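Local coordinates for protein endo-alpha-mannosidase (Bacteroides thetaiotaomicron, PDB 4ACY) that hydrolyses internal alpha-mannosidic linkages as a family GH99 endo-acting glycoside hydrolase, probably acting on mannose-containing oligosaccharides of the N-glycan type, at residues L229-L234 and P260-S265. Numbering follows the deposited sequence.
Sequences LKESEL and PANWKS
Glu231 and Asn262 mark the closest approach of the two backbones, their CA atoms 7.6 Å apart, where the short 3-10 turn 231-233 faces segment 260-265, which leads into helix 263-272. Side chains span the gap, and Glu231 does most of the reaching. Its CG stands anti to the backbone N (chi1 180°) and the chain beyond stays extended, which carries the carboxylate across to the other segment. There OE1 lies 3.8 Å from CB of Asn262, and the carboxylate and amide planes are turned 64° from each other. A water makes the polar link between these two residues: it donates to OE1 of Glu231 at 2.9 Å and to OD1 of Asn262 at 2.8 Å. The amide nitrogen ND2 of Asn262 is hydrogen-bonded to the backbone O of Asn256, whose side-chain OD1 in turn accepts a hydrogen bond from the backbone N of Glu231. Asn256 thus ties both sides of the contact together. Beside the water bridge, the carboxylate also comes up against Ser265, but OE2 and OG are modelled too close for the nature of that approach to be trusted. Glu231 further touches Met266, one residue along the helix. The contact lies at the surface of the GH99 (beta/alpha)8 barrel, where the loop following strand 223-227 packs against the segment leading into helix 263-272, the helix that precedes strand 276-281: a surface contact, bridged in part by a water, between the connections that follow two consecutive strands, 223-227 and 244-246, of a TIM barrel.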
ATOM      1  N   LEU A 229       4.679  14.208  -3.530  1.00 19.74           N
ATOM      2  CA  LEU A 229       3.454  14.967  -3.239  1.00 20.15           C
ATOM      3  C   LEU A 229       2.986  15.833  -4.403  1.00 21.00           C
ATOM      4  O   LEU A 229       1.806  16.140  -4.522  1.00 19.53           O
ATOM      5  CB  LEU A 229       3.680  15.870  -2.031  1.00 20.29           C
ATOM      6  CG  LEU A 229       4.016  15.176  -0.721  1.00 20.49           C
ATOM      7  CD1 LEU A 229       4.351  16.285   0.281  1.00 20.99           C
ATOM      8  CD2 LEU A 229       2.852  14.307  -0.274  1.00 19.90           C
ATOM      9  N   LYS A 230       3.919  16.241  -5.256  1.00 21.59           N
ATOM     10  CA  LYS A 230       3.572  17.141  -6.339  1.00 23.25           C
ATOM     11  C   LYS A 230       4.561  17.047  -7.492  1.00 23.48           C
ATOM     12  O   LYS A 230       5.757  16.815  -7.294  1.00 22.76           O
ATOM     13  CB  LYS A 230       3.475  18.590  -5.837  1.00 23.65           C
ATOM     14  CG  LYS A 230       4.757  19.176  -5.236  1.00 24.04           C
ATOM     15  CD  LYS A 230       4.472  20.490  -4.481  1.00 24.77           C
ATOM     16  CE  LYS A 230       4.006  20.229  -3.066  1.00 24.90           C
ATOM     17  NZ  LYS A 230       3.295  21.419  -2.504  1.00 26.55           N
ATOM     18  N   GLU A 231       4.027  17.227  -8.691  1.00 24.67           N
ATOM     19  CA  GLU A 231       4.801  17.228  -9.923  1.00 26.42           C
ATOM     20  C   GLU A 231       6.023  18.161  -9.867  1.00 27.17           C
ATOM     21  O   GLU A 231       7.085  17.832 -10.412  1.00 25.59           O
ATOM     22  CB  GLU A 231       3.859  17.593 -11.078  1.00 28.03           C
ATOM     23  CG  GLU A 231       4.492  17.654 -12.440  1.00 28.46           C
ATOM     24  CD  GLU A 231       3.514  17.334 -13.539  1.00 28.79           C
ATOM     25  OE1 GLU A 231       2.292  17.587 -13.381  1.00 29.10           O
ATOM     26  OE2 GLU A 231       3.981  16.825 -14.572  1.00 29.94           O
ATOM     27  N   SER A 232       5.880  19.299  -9.180  1.00 27.63           N
ATOM     28  CA  SER A 232       6.950  20.306  -9.105  1.00 28.38           C
ATOM     29  C   SER A 232       8.104  19.905  -8.191  1.00 27.54           C
ATOM     30  O   SER A 232       9.175  20.522  -8.228  1.00 27.58           O
ATOM     31  CB  SER A 232       6.396  21.681  -8.701  1.00 28.90           C
ATOM     32  OG  SER A 232       5.980  21.672  -7.347  1.00 30.45           O
ATOM     33  N   GLU A 233       7.900  18.866  -7.379  1.00 26.62           N
ATOM     34  CA  GLU A 233       8.957  18.367  -6.505  1.00 25.76           C
ATOM     35  C   GLU A 233       9.621  17.085  -7.041  1.00 24.22           C
ATOM     36  O   GLU A 233      10.464  16.483  -6.373  1.00 23.63           O
ATOM     37  CB  GLU A 233       8.442  18.165  -5.076  1.00 26.75           C
ATOM     38  CG  GLU A 233       8.144  19.471  -4.358  1.00 28.16           C
ATOM     39  CD  GLU A 233       7.585  19.286  -2.953  1.00 29.67           C
ATOM     40  OE1 GLU A 233       7.344  18.138  -2.505  1.00 30.61           O
ATOM     41  OE2 GLU A 233       7.377  20.314  -2.286  1.00 30.96           O
ATOM     42  N   LEU A 234       9.247  16.688  -8.249  1.00 23.03           N
ATOM     43  CA  LEU A 234       9.859  15.518  -8.891  1.00 22.96           C
ATOM     44  C   LEU A 234      11.401  15.574  -8.984  1.00 23.21           C
ATOM     45  O   LEU A 234      12.061  14.539  -8.847  1.00 22.95           O
ATOM     46  CB  LEU A 234       9.215  15.221 -10.249  1.00 22.93           C
ATOM     47  CG  LEU A 234       7.792  14.639 -10.225  1.00 22.52           C
ATOM     48  CD1 LEU A 234       7.280  14.419 -11.635  1.00 22.57           C
ATOM     49  CD2 LEU A 234       7.751  13.327  -9.449  1.00 23.05           C
ATOM     50  N   PRO A 260      -5.280  12.466 -10.771  1.00 19.24           N
ATOM     51  CA  PRO A 260      -5.011  11.692 -11.999  1.00 19.58           C
ATOM     52  C   PRO A 260      -4.772  12.512 -13.269  1.00 20.01           C
ATOM     53  O   PRO A 260      -4.066  12.052 -14.172  1.00 19.65           O
ATOM     54  CB  PRO A 260      -6.251  10.810 -12.136  1.00 19.48           C
ATOM     55  CG  PRO A 260      -6.647  10.550 -10.699  1.00 19.56           C
ATOM     56  CD  PRO A 260      -6.386  11.871  -9.988  1.00 19.33           C
ATOM     57  N   ALA A 261      -5.337  13.716 -13.323  1.00 21.05           N
ATOM     58  CA  ALA A 261      -5.106  14.620 -14.455  1.00 21.38           C
ATOM     59  C   ALA A 261      -3.628  14.903 -14.683  1.00 21.61           C
ATOM     60  O   ALA A 261      -3.234  15.258 -15.798  1.00 21.86           O
ATOM     61  CB  ALA A 261      -5.862  15.931 -14.255  1.00 22.16           C
ATOM     62  N   ASN A 262      -2.812  14.749 -13.638  1.00 20.71           N
ATOM     63  CA  ASN A 262      -1.380  15.028 -13.731  1.00 20.47           C
ATOM     64  C   ASN A 262      -0.535  13.810 -14.095  1.00 20.06           C
ATOM     65  O   ASN A 262       0.670  13.935 -14.291  1.00 19.91           O
ATOM     66  CB  ASN A 262      -0.854  15.639 -12.431  1.00 20.75           C
ATOM     67  CG  ASN A 262      -1.515  16.968 -12.116  1.00 20.90           C
ATOM     68  OD1 ASN A 262      -1.738  17.774 -13.016  1.00 21.12           O
ATOM     69  ND2 ASN A 262      -1.856  17.192 -10.842  1.00 21.17           N
ATOM     70  N   TRP A 263      -1.168  12.646 -14.181  1.00 19.38           N
ATOM     71  CA  TRP A 263      -0.435  11.396 -14.379  1.00 19.48           C
ATOM     72  C   TRP A 263       0.290  11.256 -15.726  1.00 19.83           C
ATOM     73  O   TRP A 263       1.429  10.794 -15.763  1.00 20.24           O
ATOM     74  CB  TRP A 263      -1.320  10.190 -14.073  1.00 18.47           C
ATOM     75  CG  TRP A 263      -1.611  10.053 -12.590  1.00 17.91           C
ATOM     76  CD1 TRP A 263      -1.041  10.756 -11.574  1.00 17.82           C
ATOM     77  CD2 TRP A 263      -2.506   9.117 -11.979  1.00 17.71           C
ATOM     78  NE1 TRP A 263      -1.541  10.335 -10.361  1.00 18.01           N
ATOM     79  CE2 TRP A 263      -2.437   9.321 -10.580  1.00 17.92           C
ATOM     80  CE3 TRP A 263      -3.358   8.125 -12.475  1.00 17.88           C
ATOM     81  CZ2 TRP A 263      -3.201   8.566  -9.662  1.00 18.01           C
ATOM     82  CZ3 TRP A 263      -4.131   7.377 -11.562  1.00 17.95           C
ATOM     83  CH2 TRP A 263      -4.027   7.598 -10.174  1.00 18.36           C
ATOM     84  N   LYS A 264      -0.346  11.654 -16.824  1.00 21.44           N
ATOM     85  CA  LYS A 264       0.353  11.658 -18.123  1.00 22.50           C
ATOM     86  C   LYS A 264       1.644  12.492 -18.097  1.00 22.44           C
ATOM     87  O   LYS A 264       2.705  12.038 -18.544  1.00 22.48           O
ATOM     88  CB  LYS A 264      -0.577  12.113 -19.254  1.00 23.35           C
ATOM     89  CG  LYS A 264      -1.586  11.060 -19.646  1.00 24.46           C
ATOM     90  CD  LYS A 264      -2.377  11.483 -20.884  1.00 26.11           C
ATOM     91  CE  LYS A 264      -3.350  10.390 -21.297  1.00 27.39           C
ATOM     92  NZ  LYS A 264      -4.062  10.720 -22.564  1.00 28.99           N
ATOM     93  N   SER A 265       1.552  13.698 -17.549  1.00 22.32           N
ATOM     94  CA  SER A 265       2.712  14.590 -17.420  1.00 22.36           C
ATOM     95  C   SER A 265       3.807  14.007 -16.504  1.00 22.12           C
ATOM     96  O   SER A 265       4.997  14.129 -16.779  1.00 22.98           O
ATOM     97  CB  SER A 265       2.243  15.977 -16.966  1.00 22.48           C
ATOM     98  OG  SER A 265       3.333  16.831 -16.662  1.00 23.58           O
TER
HETATM   99  O   HOH W   1       0.053  18.089 -15.168  1.00 30.44           O